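Local coordinates for protein Wss1p (Saccharomyces cerevisiae FostersO, PDB 5XBN) that cleaves DNA-bound proteins as a zinc metalloendopeptidase, helping to repair toxic DNA-protein cross-links such as trapped topoisomerase 1, at residues N46-I51 and T67-F72; S56-E61 and W141-R146; T112-L117 and E135-Q140. One frame throughout, in Å; residues are numbered along the deposited sequence.

How the interactions relate
All three contacts rest mainly on apolar side chains, and no hydrogen bond crosses any of them. Interaction 1 is buried and sets a helix on the sheet, whereas interactions 2 and 3 pack helix against helix. Interaction 3 is also buried but holds the zinc-binding helix, and interaction 2 lies farther from the centre of the chain and is only partly buried. Interactions 2 and 3 share helix 127-145 and touch directly: L58 packs on L114, and E61 makes a salt bridge with R139. Selenomethionine M113 of interaction 3 packs on L69 and I51 of interaction 1. Interactions 1 and 2 do not touch, although helices 41-54 and 56-62 follow each other in the chain.

Interaction 1 (N46-I51 and T67-F72); sequences NLIKEI and TNLVEF
The carboxylate of E71, whose backbone N lies 3.8 Å from I48 CD1, is gripped by two groups: OE1 accepts a hydrogen bond from L35 N and OE2 forms a salt bridge with R95 NE. Two partners on different oxygens should hold this buried group fixed in rotation. No hydrogen bond crosses the contact, made by the apolar side chains of I48 and L69 and the strand's peptides. I48 points at the strand with CG1 anti to the backbone N (chi1 -157°) and the chain extended beyond it, which carries CD1 onto the strand backbone. There the methyl sits over the face of the V70-E71 peptide, with I48 CD1 3.7 Å from V70 C, and also lies 3.7 Å from L69 O. L69 rises from the strand in the other direction, and the two side chains slide past each other. I48 CD1 meets L69 CG at 3.8 Å, and nearer the helix I48 CG1 lies 3.9 Å from L69 CD2. V70 turns its side chain from the helix and offers it only its main chain. Replacing I48 by an alanine would probably open a gap above the V70-E71 peptide and leave L69 CG and CD2 without their apolar partner on the helix. The segments run at 140° with their axes 9.5 Å apart. Helix 41-54 belongs to the connection of a beta-alpha-beta unit, since strands 29-33 and 66-72 are parallel neighbours in the mixed sheet. L69 also touches I29, I90 and L92 on the flanking strands, while I51 touches M106, I109 and M110 of helix 106-118, which shares this face of the sheet.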
ATOM      1  N   ASN A  46     -10.321   5.256  -5.881  1.00 24.81           N
ATOM      2  CA  ASN A  46      -9.397   6.290  -6.332  1.00 23.53           C
ATOM      3  C   ASN A  46      -8.175   6.332  -5.424  1.00 24.16           C
ATOM      4  O   ASN A  46      -7.048   6.489  -5.892  1.00 25.11           O
ATOM      5  CB  ASN A  46     -10.076   7.669  -6.372  1.00 27.82           C
ATOM      6  CG  ASN A  46      -9.098   8.795  -6.683  1.00 31.64           C
ATOM      7  OD1 ASN A  46      -8.619   9.489  -5.777  1.00 39.09           O
ATOM      8  ND2 ASN A  46      -8.792   8.981  -7.966  1.00 32.81           N
ATOM      9  N   LEU A  47      -8.411   6.155  -4.128  1.00 23.39           N
ATOM     10  CA  LEU A  47      -7.357   6.219  -3.125  1.00 23.06           C
ATOM     11  C   LEU A  47      -6.340   5.093  -3.308  1.00 22.22           C
ATOM     12  O   LEU A  47      -5.140   5.345  -3.342  1.00 21.11           O
ATOM     13  CB  LEU A  47      -7.967   6.175  -1.728  1.00 26.08           C
ATOM     14  CG  LEU A  47      -7.046   6.238  -0.511  1.00 28.19           C
ATOM     15  CD1 LEU A  47      -6.110   7.437  -0.594  1.00 32.15           C
ATOM     16  CD2 LEU A  47      -7.896   6.307   0.744  1.00 29.03           C
ATOM     17  N   ILE A  48      -6.806   3.854  -3.454  1.00 20.86           N
ATOM     18  CA  ILE A  48      -5.856   2.746  -3.572  1.00 20.71           C
ATOM     19  C   ILE A  48      -5.141   2.803  -4.930  1.00 22.70           C
ATOM     20  O   ILE A  48      -3.981   2.409  -5.047  1.00 19.59           O
ATOM     21  CB  ILE A  48      -6.549   1.364  -3.357  1.00 21.01           C
ATOM     22  CG1 ILE A  48      -5.511   0.308  -2.922  1.00 24.61           C
ATOM     23  CG2 ILE A  48      -7.296   0.921  -4.595  1.00 24.34           C
ATOM     24  CD1 ILE A  48      -6.136  -0.978  -2.375  1.00 20.01           C
ATOM     25  N   LYS A  49      -5.803   3.349  -5.948  1.00 19.22           N
ATOM     26  CA  LYS A  49      -5.134   3.520  -7.235  1.00 19.23           C
ATOM     27  C   LYS A  49      -4.101   4.621  -7.171  1.00 18.50           C
ATOM     28  O   LYS A  49      -3.100   4.565  -7.874  1.00 19.13           O
ATOM     29  CB  LYS A  49      -6.144   3.824  -8.343  1.00 21.87           C
ATOM     30  CG  LYS A  49      -6.950   2.595  -8.725  1.00 21.30           C
ATOM     31  CD  LYS A  49      -7.828   2.853  -9.944  1.00 24.30           C
ATOM     32  CE  LYS A  49      -8.583   1.576 -10.310  1.00 27.63           C
ATOM     33  NZ  LYS A  49      -9.304   1.668 -11.622  1.00 29.40           N
ATOM     34  N   GLU A  50      -4.349   5.631  -6.338  1.00 17.62           N
ATOM     35  CA  GLU A  50      -3.367   6.702  -6.185  1.00 22.85           C
ATOM     36  C   GLU A  50      -2.155   6.174  -5.421  1.00 21.72           C
ATOM     37  O   GLU A  50      -1.027   6.524  -5.738  1.00 19.66           O
ATOM     38  CB  GLU A  50      -3.972   7.920  -5.482  1.00 25.98           C
ATOM     39  CG  GLU A  50      -3.031   9.128  -5.366  1.00 31.18           C
ATOM     40  CD  GLU A  50      -2.614   9.726  -6.713  1.00 38.34           C
ATOM     41  OE1 GLU A  50      -3.296   9.485  -7.728  1.00 34.86           O
ATOM     42  OE2 GLU A  50      -1.600  10.458  -6.752  1.00 41.87           O
ATOM     43  N   ILE A  51      -2.394   5.328  -4.421  1.00 16.66           N
ATOM     44  CA  ILE A  51      -1.285   4.666  -3.723  1.00 18.79           C
ATOM     45  C   ILE A  51      -0.454   3.861  -4.721  1.00 17.16           C
ATOM     46  O   ILE A  51       0.775   3.977  -4.770  1.00 18.34           O
ATOM     47  CB  ILE A  51      -1.796   3.722  -2.608  1.00 18.19           C
ATOM     48  CG1 ILE A  51      -2.470   4.505  -1.482  1.00 24.70           C
ATOM     49  CG2 ILE A  51      -0.644   2.851  -2.052  1.00 22.75           C
ATOM     50  CD1 ILE A  51      -1.506   5.216  -0.569  1.00 29.92           C
ATOM     51  N   THR A  67       0.675  -8.910  -7.322  1.00 21.18           N
ATOM     52  CA  THR A  67      -0.399  -9.344  -8.202  1.00 19.76           C
ATOM     53  C   THR A  67      -1.680  -8.597  -7.852  1.00 20.37           C
ATOM     54  O   THR A  67      -2.252  -7.918  -8.702  1.00 23.00           O
ATOM     55  CB  THR A  67      -0.613 -10.862  -8.138  1.00 23.92           C
ATOM     56  OG1 THR A  67       0.611 -11.516  -8.524  1.00 22.09           O
ATOM     57  CG2 THR A  67      -1.723 -11.282  -9.086  1.00 23.92           C
ATOM     58  N   ASN A  68      -2.107  -8.702  -6.596  1.00 18.81           N
ATOM     59  CA  ASN A  68      -3.306  -8.013  -6.116  1.00 17.06           C
ATOM     60  C   ASN A  68      -3.000  -7.031  -5.003  1.00 19.41           C
ATOM     61  O   ASN A  68      -2.356  -7.406  -4.026  1.00 21.32           O
ATOM     62  CB  ASN A  68      -4.338  -9.011  -5.576  1.00 17.57           C
ATOM     63  CG  ASN A  68      -4.851  -9.949  -6.640  1.00 21.81           C
ATOM     64  OD1 ASN A  68      -5.594  -9.540  -7.524  1.00 21.88           O
ATOM     65  ND2 ASN A  68      -4.465 -11.216  -6.553  1.00 23.67           N
ATOM     66  N   LEU A  69      -3.484  -5.801  -5.139  1.00 16.39           N
ATOM     67  CA  LEU A  69      -3.447  -4.830  -4.046  1.00 17.09           C
ATOM     68  C   LEU A  69      -4.884  -4.521  -3.673  1.00 18.35           C
ATOM     69  O   LEU A  69      -5.612  -3.954  -4.473  1.00 17.66           O
ATOM     70  CB  LEU A  69      -2.719  -3.546  -4.464  1.00 17.30           C
ATOM     71  CG  LEU A  69      -2.763  -2.413  -3.431  1.00 18.54           C
ATOM     72  CD1 LEU A  69      -2.116  -2.851  -2.140  1.00 19.90           C
ATOM     73  CD2 LEU A  69      -2.094  -1.157  -3.995  1.00 22.83           C
ATOM     74  N   VAL A  70      -5.297  -4.879  -2.464  1.00 17.10           N
ATOM     75  CA  VAL A  70      -6.713  -4.803  -2.137  1.00 18.24           C
ATOM     76  C   VAL A  70      -6.958  -4.172  -0.770  1.00 20.56           C
ATOM     77  O   VAL A  70      -6.081  -4.160   0.094  1.00 18.82           O
ATOM     78  CB  VAL A  70      -7.366  -6.214  -2.176  1.00 20.72           C
ATOM     79  CG1 VAL A  70      -7.210  -6.874  -3.561  1.00 24.78           C
ATOM     80  CG2 VAL A  70      -6.775  -7.096  -1.119  1.00 23.18           C
ATOM     81  N   GLU A  71      -8.166  -3.639  -0.586  1.00 18.93           N
ATOM     82  CA  GLU A  71      -8.600  -3.104   0.702  1.00 18.16           C
ATOM     83  C   GLU A  71      -9.104  -4.224   1.607  1.00 23.26           C
ATOM     84  O   GLU A  71      -9.749  -5.156   1.127  1.00 21.61           O
ATOM     85  CB  GLU A  71      -9.722  -2.091   0.504  1.00 20.62           C
ATOM     86  CG  GLU A  71     -10.299  -1.572   1.811  1.00 20.61           C
ATOM     87  CD  GLU A  71     -11.483  -0.660   1.604  1.00 23.61           C
ATOM     88  OE1 GLU A  71     -12.080  -0.683   0.508  1.00 23.02           O
ATOM     89  OE2 GLU A  71     -11.806   0.080   2.555  1.00 26.66           O
ATOM     90  N   PHE A  72      -8.830  -4.143   2.905  1.00 21.26           N
ATOM     91  CA  PHE A  72      -9.550  -4.988   3.859  1.00 21.30           C
ATOM     92  C   PHE A  72      -9.863  -4.129   5.078  1.00 24.60           C
ATOM     93  O   PHE A  72      -9.457  -2.966   5.131  1.00 23.31           O
ATOM     94  CB  PHE A  72      -8.775  -6.313   4.144  1.00 22.97           C
ATOM     95  CG  PHE A  72      -7.545  -6.199   5.031  1.00 22.58           C
ATOM     96  CD1 PHE A  72      -7.114  -7.291   5.787  1.00 24.77           C
ATOM     97  CD2 PHE A  72      -6.852  -5.012   5.152  1.00 22.79           C
ATOM     98  CE1 PHE A  72      -5.965  -7.206   6.586  1.00 27.69           C
ATOM     99  CE2 PHE A  72      -5.733  -4.913   5.968  1.00 22.53           C
ATOM    100  CZ  PHE A  72      -5.287  -6.008   6.676  1.00 25.17           C
TER

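Interaction 2 (S56-E61 and W141-R146)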
ATOM      1  N   SER A  56       4.864   3.515  -7.924  1.00 17.81           N
ATOM      2  CA  SER A  56       5.262   2.803  -9.138  1.00 20.64           C
ATOM      3  C   SER A  56       6.768   2.885  -9.397  1.00 20.43           C
ATOM      4  O   SER A  56       7.433   1.892  -9.752  1.00 21.38           O
ATOM      5  CB  SER A  56       4.478   3.349 -10.340  1.00 20.95           C
ATOM      6  OG  SER A  56       4.741   4.727 -10.545  1.00 24.72           O
ATOM      7  N   TYR A  57       7.323   4.070  -9.199  1.00 17.66           N
ATOM      8  CA  TYR A  57       8.734   4.281  -9.499  1.00 19.52           C
ATOM      9  C   TYR A  57       9.617   3.486  -8.539  1.00 22.33           C
ATOM     10  O   TYR A  57      10.611   2.877  -8.949  1.00 21.58           O
ATOM     11  CB  TYR A  57       9.056   5.778  -9.414  1.00 21.19           C
ATOM     12  CG  TYR A  57      10.364   6.177 -10.065  1.00 22.57           C
ATOM     13  CD1 TYR A  57      11.554   6.148  -9.348  1.00 26.68           C
ATOM     14  CD2 TYR A  57      10.405   6.601 -11.389  1.00 30.78           C
ATOM     15  CE1 TYR A  57      12.756   6.530  -9.930  1.00 27.69           C
ATOM     16  CE2 TYR A  57      11.608   6.990 -11.981  1.00 35.16           C
ATOM     17  CZ  TYR A  57      12.776   6.947 -11.243  1.00 34.41           C
ATOM     18  OH  TYR A  57      13.978   7.328 -11.806  1.00 36.44           O
ATOM     19  N   LEU A  58       9.242   3.503  -7.262  1.00 16.04           N
ATOM     20  CA  LEU A  58       9.981   2.793  -6.215  1.00 19.05           C
ATOM     21  C   LEU A  58       9.948   1.292  -6.489  1.00 20.66           C
ATOM     22  O   LEU A  58      10.957   0.600  -6.370  1.00 22.50           O
ATOM     23  CB  LEU A  58       9.386   3.108  -4.833  1.00 16.28           C
ATOM     24  CG  LEU A  58      10.082   2.514  -3.598  1.00 18.32           C
ATOM     25  CD1 LEU A  58      11.429   3.162  -3.373  1.00 22.31           C
ATOM     26  CD2 LEU A  58       9.214   2.662  -2.370  1.00 22.15           C
HETATM   27  N   MSE A  59       8.781   0.787  -6.872  1.00 19.10           N
HETATM   28  CA  MSE A  59       8.686  -0.625  -7.196  1.00 19.45           C
HETATM   29  C   MSE A  59       9.558  -0.965  -8.405  1.00 20.88           C
HETATM   30  O   MSE A  59      10.193  -2.017  -8.421  1.00 21.40           O
HETATM   31  CB  MSE A  59       7.231  -1.030  -7.438  1.00 16.23           C
HETATM   32  CG  MSE A  59       6.419  -1.011  -6.146  1.00 18.12           C
HETATM   33 SE   MSE A  59       4.575  -1.605  -6.383  0.73 19.94          SE
HETATM   34  CE  MSE A  59       4.895  -3.493  -6.804  1.00 18.73           C
ATOM     35  N   LYS A  60       9.612  -0.087  -9.404  1.00 20.69           N
ATOM     36  CA  LYS A  60      10.485  -0.357 -10.552  1.00 21.96           C
ATOM     37  C   LYS A  60      11.951  -0.425 -10.112  1.00 27.69           C
ATOM     38  O   LYS A  60      12.689  -1.346 -10.514  1.00 24.66           O
ATOM     39  CB  LYS A  60      10.308   0.691 -11.648  1.00 25.12           C
ATOM     40  CG  LYS A  60      11.247   0.459 -12.832  1.00 28.12           C
ATOM     41  CD  LYS A  60      10.939   1.374 -13.995  1.00 35.69           C
ATOM     42  CE  LYS A  60      11.267   0.690 -15.319  1.00 44.14           C
ATOM     43  NZ  LYS A  60      10.472  -0.562 -15.502  1.00 48.70           N
ATOM     44  N   GLU A  61      12.352   0.523  -9.267  1.00 21.17           N
ATOM     45  CA  GLU A  61      13.734   0.598  -8.769  1.00 22.98           C
ATOM     46  C   GLU A  61      14.138  -0.639  -7.980  1.00 24.85           C
ATOM     47  O   GLU A  61      15.305  -1.059  -8.011  1.00 25.57           O
ATOM     48  CB  GLU A  61      13.924   1.828  -7.872  1.00 26.05           C
ATOM     49  CG  GLU A  61      14.089   3.136  -8.593  1.00 29.94           C
ATOM     50  CD  GLU A  61      14.536   4.254  -7.661  1.00 31.62           C
ATOM     51  OE1 GLU A  61      14.433   4.098  -6.419  1.00 31.19           O
ATOM     52  OE2 GLU A  61      15.003   5.287  -8.171  1.00 37.22           O
ATOM     53  N   TRP A 141       9.852   9.410  -0.364  1.00 21.87           N
ATOM     54  CA  TRP A 141       9.657  10.852  -0.200  1.00 24.93           C
ATOM     55  C   TRP A 141      10.320  11.629  -1.320  1.00 24.56           C
ATOM     56  O   TRP A 141       9.720  12.546  -1.883  1.00 24.15           O
ATOM     57  CB  TRP A 141      10.212  11.350   1.136  1.00 26.09           C
ATOM     58  CG  TRP A 141      10.254  12.870   1.201  1.00 30.70           C
ATOM     59  CD1 TRP A 141      11.308  13.682   0.881  1.00 30.99           C
ATOM     60  CD2 TRP A 141       9.186  13.736   1.585  1.00 30.17           C
ATOM     61  NE1 TRP A 141      10.961  15.003   1.053  1.00 33.32           N
ATOM     62  CE2 TRP A 141       9.666  15.063   1.489  1.00 30.99           C
ATOM     63  CE3 TRP A 141       7.878  13.520   2.016  1.00 30.71           C
ATOM     64  CZ2 TRP A 141       8.875  16.167   1.799  1.00 33.11           C
ATOM     65  CZ3 TRP A 141       7.089  14.625   2.328  1.00 35.86           C
ATOM     66  CH2 TRP A 141       7.596  15.930   2.220  1.00 34.81           C
ATOM     67  N   VAL A 142      11.569  11.279  -1.626  1.00 23.26           N
ATOM     68  CA  VAL A 142      12.329  11.981  -2.654  1.00 21.52           C
ATOM     69  C   VAL A 142      11.674  11.798  -4.009  1.00 22.07           C
ATOM     70  O   VAL A 142      11.605  12.728  -4.806  1.00 21.50           O
ATOM     71  CB  VAL A 142      13.797  11.488  -2.734  1.00 23.19           C
ATOM     72  CG1 VAL A 142      14.525  12.129  -3.912  1.00 27.35           C
ATOM     73  CG2 VAL A 142      14.530  11.765  -1.425  1.00 24.47           C
ATOM     74  N   ILE A 143      11.218  10.577  -4.278  1.00 18.75           N
ATOM     75  CA  ILE A 143      10.499  10.310  -5.521  1.00 18.55           C
ATOM     76  C   ILE A 143       9.279  11.217  -5.686  1.00 18.82           C
ATOM     77  O   ILE A 143       9.034  11.755  -6.762  1.00 20.66           O
ATOM     78  CB  ILE A 143      10.051   8.835  -5.588  1.00 18.33           C
ATOM     79  CG1 ILE A 143      11.272   7.936  -5.804  1.00 20.80           C
ATOM     80  CG2 ILE A 143       9.027   8.639  -6.690  1.00 18.02           C
ATOM     81  CD1 ILE A 143      10.998   6.419  -5.619  1.00 20.16           C
ATOM     82  N   GLU A 144       8.519  11.380  -4.614  1.00 20.65           N
ATOM     83  CA  GLU A 144       7.309  12.201  -4.662  1.00 21.07           C
ATOM     84  C   GLU A 144       7.669  13.669  -4.813  1.00 23.74           C
ATOM     85  O   GLU A 144       7.054  14.391  -5.598  1.00 23.58           O
ATOM     86  CB  GLU A 144       6.452  11.988  -3.420  1.00 23.39           C
ATOM     87  CG  GLU A 144       5.832  10.587  -3.343  1.00 21.36           C
ATOM     88  CD  GLU A 144       4.919  10.421  -2.134  1.00 31.22           C
ATOM     89  OE1 GLU A 144       4.510  11.455  -1.555  1.00 35.87           O
ATOM     90  OE2 GLU A 144       4.615   9.265  -1.750  1.00 27.88           O
ATOM     91  N   GLN A 145       8.677  14.103  -4.066  1.00 20.10           N
ATOM     92  CA  GLN A 145       9.107  15.504  -4.104  1.00 24.96           C
ATOM     93  C   GLN A 145       9.496  15.919  -5.515  1.00 29.24           C
ATOM     94  O   GLN A 145       9.221  17.043  -5.948  1.00 29.19           O
ATOM     95  CB  GLN A 145      10.281  15.708  -3.153  1.00 29.19           C
ATOM     96  CG  GLN A 145      10.266  17.001  -2.377  1.00 34.64           C
ATOM     97  CD  GLN A 145      11.550  17.195  -1.604  1.00 43.43           C
ATOM     98  OE1 GLN A 145      12.592  16.629  -1.955  1.00 49.60           O
ATOM     99  NE2 GLN A 145      11.488  17.982  -0.541  1.00 41.85           N
ATOM    100  N   ARG A 146      10.139  15.001  -6.228  1.00 26.97           N
ATOM    101  CA  ARG A 146      10.607  15.269  -7.584  1.00 28.92           C
ATOM    102  C   ARG A 146       9.596  14.850  -8.643  1.00 27.00           C
ATOM    103  O   ARG A 146       9.839  15.003  -9.840  1.00 29.67           O
ATOM    104  CB  ARG A 146      11.943  14.569  -7.819  1.00 30.64           C
ATOM    105  CG  ARG A 146      12.978  14.940  -6.772  1.00 34.05           C
ATOM    106  CD  ARG A 146      14.382  14.607  -7.224  1.00 37.18           C
ATOM    107  NE  ARG A 146      15.335  14.809  -6.140  1.00 41.25           N
ATOM    108  CZ  ARG A 146      16.652  14.767  -6.293  1.00 40.75           C
ATOM    109  NH1 ARG A 146      17.172  14.540  -7.494  1.00 42.95           N
ATOM    110  NH2 ARG A 146      17.447  14.953  -5.248  1.00 40.84           N
TER
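The ring of Y57 meets I143 obliquely, with Y57 CD1 3.8 Å from the methyl I143 CD1, and it also touches R139 and L148. The other flat group, the carboxylate of E61, is turned to the R139 guanidinium, OE2 in a salt bridge with NH2, and E61 OE1 only brushes I143 CD1 at 4.2 Å. From 141-146, I143 alone meets the other helix. Its CG1 stands anti to the carbonyl carbon (chi1 -71°) and the chain runs on extended, so that CD1 reaches the surface of helix 56-62. There it lies 3.8 Å from L58 CB and close to the L58 backbone N, and the L58 side chain passes at about a right angle. The second branch is used as well: I143 CG2 rests 4.0 Å from Y57 CB, so both arms of the isoleucine lean on the tyrosine. Y57 closes the outer, partly exposed side, whereas L58 is buried and continues inward to L114 of helix 106-118. The two segments run at 129°, axes 10.1 Å apart. The arrangement is plain helix-helix packing in the WLM protease domain, seating the C-terminal end of helix 127-145 on the short helix 56-62 that leads to strand 66-72.

Interaction 3 (T112-L117 and E135-Q140); sequences TMLHEL and ELIGRQ. With ZN (zinc ion), chain B.
Segments 112-117 and 135-140 run at 133° with their axes 9.8 Å apart, and the backbones come nearest at L114 and L136, CA to CA 6.6 Å. L114 is the central side chain. With CG anti to the carbonyl carbon (chi1 -62°), it places CD1 against I137 and Q140, three residues apart on the facing helix, and near L136 O. L114 CD1 lies 3.7 Å from I137 CA and 3.8 Å from Q140 CB, and the I137 side chain crosses it on the more exposed side. In return L136 CD1 reaches back to 4.1 Å from L114 O. The helix so packed carries the HExxH motif of the zinc proteases of the MA clan. H115, next to L114 but directed away from helix 127-145, binds the zinc through NE2 at 2.0 Å; H119, H125 and a water, also 2.0 Å from the zinc, complete the site. F129 meets the H115 ring edge-to-face, and E116 is the active-site glutamate. Q140 gives L114 its aliphatic part, bent at chi2 (63°), while its amide NE2 turns to other partners, hydrogen-bonding to K54 O and E144 OE2.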
ATOM      1  N   THR A 112       2.105   2.134   5.546  1.00 20.98           N
ATOM      2  CA  THR A 112       1.747   0.723   5.592  1.00 22.75           C
ATOM      3  C   THR A 112       2.061   0.020   4.277  1.00 20.36           C
ATOM      4  O   THR A 112       2.529  -1.130   4.265  1.00 21.11           O
ATOM      5  CB  THR A 112       0.266   0.565   5.936  1.00 26.06           C
ATOM      6  OG1 THR A 112       0.061   1.051   7.263  1.00 29.75           O
ATOM      7  CG2 THR A 112      -0.154  -0.904   5.857  1.00 24.43           C
HETATM    8  N   MSE A 113       1.825   0.704   3.162  1.00 19.58           N
HETATM    9  CA  MSE A 113       2.174   0.127   1.873  1.00 19.00           C
HETATM   10  C   MSE A 113       3.659  -0.218   1.804  1.00 20.90           C
HETATM   11  O   MSE A 113       4.026  -1.306   1.357  1.00 19.57           O
HETATM   12  CB  MSE A 113       1.811   1.070   0.727  1.00 18.95           C
HETATM   13  CG  MSE A 113       2.153   0.526  -0.658  1.00 20.44           C
HETATM   14 SE   MSE A 113       1.161  -1.115  -1.131  0.65 23.62          SE
HETATM   15  CE  MSE A 113       1.812  -1.354  -2.952  1.00 23.82           C
ATOM     16  N   LEU A 114       4.518   0.693   2.257  1.00 19.64           N
ATOM     17  CA  LEU A 114       5.952   0.444   2.197  1.00 15.48           C
ATOM     18  C   LEU A 114       6.370  -0.670   3.161  1.00 18.57           C
ATOM     19  O   LEU A 114       7.260  -1.464   2.848  1.00 19.83           O
ATOM     20  CB  LEU A 114       6.733   1.725   2.484  1.00 20.14           C
ATOM     21  CG  LEU A 114       6.490   2.867   1.479  1.00 22.02           C
ATOM     22  CD1 LEU A 114       7.300   4.101   1.846  1.00 21.85           C
ATOM     23  CD2 LEU A 114       6.798   2.441   0.066  1.00 23.52           C
ATOM     24  N   HIS A 115       5.734  -0.722   4.329  1.00 18.14           N
ATOM     25  CA  HIS A 115       5.925  -1.832   5.257  1.00 19.90           C
ATOM     26  C   HIS A 115       5.627  -3.153   4.562  1.00 19.78           C
ATOM     27  O   HIS A 115       6.401  -4.109   4.634  1.00 17.04           O
ATOM     28  CB  HIS A 115       5.012  -1.668   6.486  1.00 19.35           C
ATOM     29  CG  HIS A 115       5.140  -2.766   7.505  1.00 25.43           C
ATOM     30  ND1 HIS A 115       5.619  -2.540   8.782  1.00 26.62           N
ATOM     31  CD2 HIS A 115       4.835  -4.087   7.448  1.00 21.36           C
ATOM     32  CE1 HIS A 115       5.612  -3.674   9.459  1.00 23.50           C
ATOM     33  NE2 HIS A 115       5.136  -4.630   8.676  1.00 24.47           N
ATOM     34  N   GLU A 116       4.488  -3.224   3.891  1.00 18.59           N
ATOM     35  CA  GLU A 116       4.121  -4.488   3.262  1.00 16.69           C
ATOM     36  C   GLU A 116       4.981  -4.832   2.055  1.00 18.65           C
ATOM     37  O   GLU A 116       5.235  -6.000   1.820  1.00 18.85           O
ATOM     38  CB  GLU A 116       2.644  -4.482   2.857  1.00 20.79           C
ATOM     39  CG  GLU A 116       1.710  -4.239   4.049  1.00 18.14           C
ATOM     40  CD  GLU A 116       1.891  -5.241   5.168  1.00 20.76           C
ATOM     41  OE1 GLU A 116       2.328  -6.379   4.908  1.00 22.82           O
ATOM     42  OE2 GLU A 116       1.575  -4.899   6.319  1.00 22.06           O
ATOM     43  N   LEU A 117       5.422  -3.829   1.291  1.00 19.51           N
ATOM     44  CA  LEU A 117       6.357  -4.092   0.194  1.00 19.86           C
ATOM     45  C   LEU A 117       7.661  -4.678   0.721  1.00 19.73           C
ATOM     46  O   LEU A 117       8.274  -5.516   0.082  1.00 18.37           O
ATOM     47  CB  LEU A 117       6.647  -2.814  -0.602  1.00 18.07           C
ATOM     48  CG  LEU A 117       5.511  -2.422  -1.553  1.00 18.49           C
ATOM     49  CD1 LEU A 117       5.781  -1.035  -2.128  1.00 16.31           C
ATOM     50  CD2 LEU A 117       5.369  -3.477  -2.669  1.00 21.69           C
ATOM     51  N   GLU A 135      15.017   2.580   4.253  1.00 19.31           N
ATOM     52  CA  GLU A 135      15.453   3.013   2.924  1.00 21.89           C
ATOM     53  C   GLU A 135      14.277   3.320   2.001  1.00 21.17           C
ATOM     54  O   GLU A 135      14.320   4.293   1.243  1.00 22.56           O
ATOM     55  CB  GLU A 135      16.346   1.967   2.250  1.00 21.19           C
ATOM     56  CG  GLU A 135      17.706   1.764   2.921  1.00 27.35           C
ATOM     57  CD  GLU A 135      18.566   3.018   2.886  1.00 34.59           C
ATOM     58  OE1 GLU A 135      18.592   3.707   1.835  1.00 35.27           O
ATOM     59  OE2 GLU A 135      19.222   3.315   3.912  1.00 35.40           O
ATOM     60  N   LEU A 136      13.232   2.494   2.050  1.00 18.54           N
ATOM     61  CA  LEU A 136      12.089   2.716   1.158  1.00 20.39           C
ATOM     62  C   LEU A 136      11.343   3.989   1.503  1.00 19.43           C
ATOM     63  O   LEU A 136      10.963   4.766   0.618  1.00 22.13           O
ATOM     64  CB  LEU A 136      11.131   1.525   1.204  1.00 17.21           C
ATOM     65  CG  LEU A 136      11.739   0.228   0.677  1.00 20.29           C
ATOM     66  CD1 LEU A 136      10.742  -0.917   0.845  1.00 21.68           C
ATOM     67  CD2 LEU A 136      12.182   0.349  -0.775  1.00 21.92           C
ATOM     68  N   ILE A 137      11.111   4.193   2.793  1.00 19.48           N
ATOM     69  CA  ILE A 137      10.410   5.385   3.263  1.00 22.16           C
ATOM     70  C   ILE A 137      11.170   6.632   2.844  1.00 27.00           C
ATOM     71  O   ILE A 137      10.577   7.586   2.341  1.00 23.06           O
ATOM     72  CB  ILE A 137      10.231   5.361   4.795  1.00 23.29           C
ATOM     73  CG1 ILE A 137       9.187   4.308   5.166  1.00 26.26           C
ATOM     74  CG2 ILE A 137       9.822   6.747   5.344  1.00 23.74           C
ATOM     75  CD1 ILE A 137       9.152   3.987   6.651  1.00 29.86           C
ATOM     76  N   GLY A 138      12.484   6.610   3.027  1.00 21.14           N
ATOM     77  CA  GLY A 138      13.319   7.738   2.643  1.00 25.18           C
ATOM     78  C   GLY A 138      13.262   8.024   1.155  1.00 27.10           C
ATOM     79  O   GLY A 138      13.093   9.172   0.718  1.00 24.35           O
ATOM     80  N   ARG A 139      13.383   6.966   0.367  1.00 21.91           N
ATOM     81  CA  ARG A 139      13.434   7.104  -1.074  1.00 19.55           C
ATOM     82  C   ARG A 139      12.079   7.523  -1.635  1.00 20.82           C
ATOM     83  O   ARG A 139      12.020   8.340  -2.555  1.00 20.79           O
ATOM     84  CB  ARG A 139      13.891   5.792  -1.699  1.00 20.73           C
ATOM     85  CG  ARG A 139      13.922   5.794  -3.192  1.00 22.20           C
ATOM     86  CD  ARG A 139      14.798   6.893  -3.736  1.00 22.84           C
ATOM     87  NE  ARG A 139      14.869   6.785  -5.182  1.00 24.75           N
ATOM     88  CZ  ARG A 139      15.234   7.769  -5.987  1.00 27.29           C
ATOM     89  NH1 ARG A 139      15.576   8.949  -5.480  1.00 27.62           N
ATOM     90  NH2 ARG A 139      15.248   7.573  -7.297  1.00 29.42           N
ATOM     91  N   GLN A 140      11.000   6.986  -1.073  1.00 18.26           N
ATOM     92  CA  GLN A 140       9.664   7.304  -1.579  1.00 17.28           C
ATOM     93  C   GLN A 140       9.394   8.804  -1.456  1.00 21.61           C
ATOM     94  O   GLN A 140       8.784   9.409  -2.343  1.00 20.81           O
ATOM     95  CB  GLN A 140       8.583   6.510  -0.845  1.00 20.48           C
ATOM     96  CG  GLN A 140       7.160   6.870  -1.282  1.00 20.87           C
ATOM     97  CD  GLN A 140       6.879   6.546  -2.749  1.00 21.36           C
ATOM     98  OE1 GLN A 140       7.570   5.731  -3.372  1.00 21.71           O
ATOM     99  NE2 GLN A 140       5.854   7.187  -3.306  1.00 20.96           N
TER
HETATM  100 ZN    ZN B 201       5.132  -6.556   9.077  1.00 30.00          ZN
HETATM  101  O   HOH W   1       3.528  -7.318   9.913  1.00 30.00           O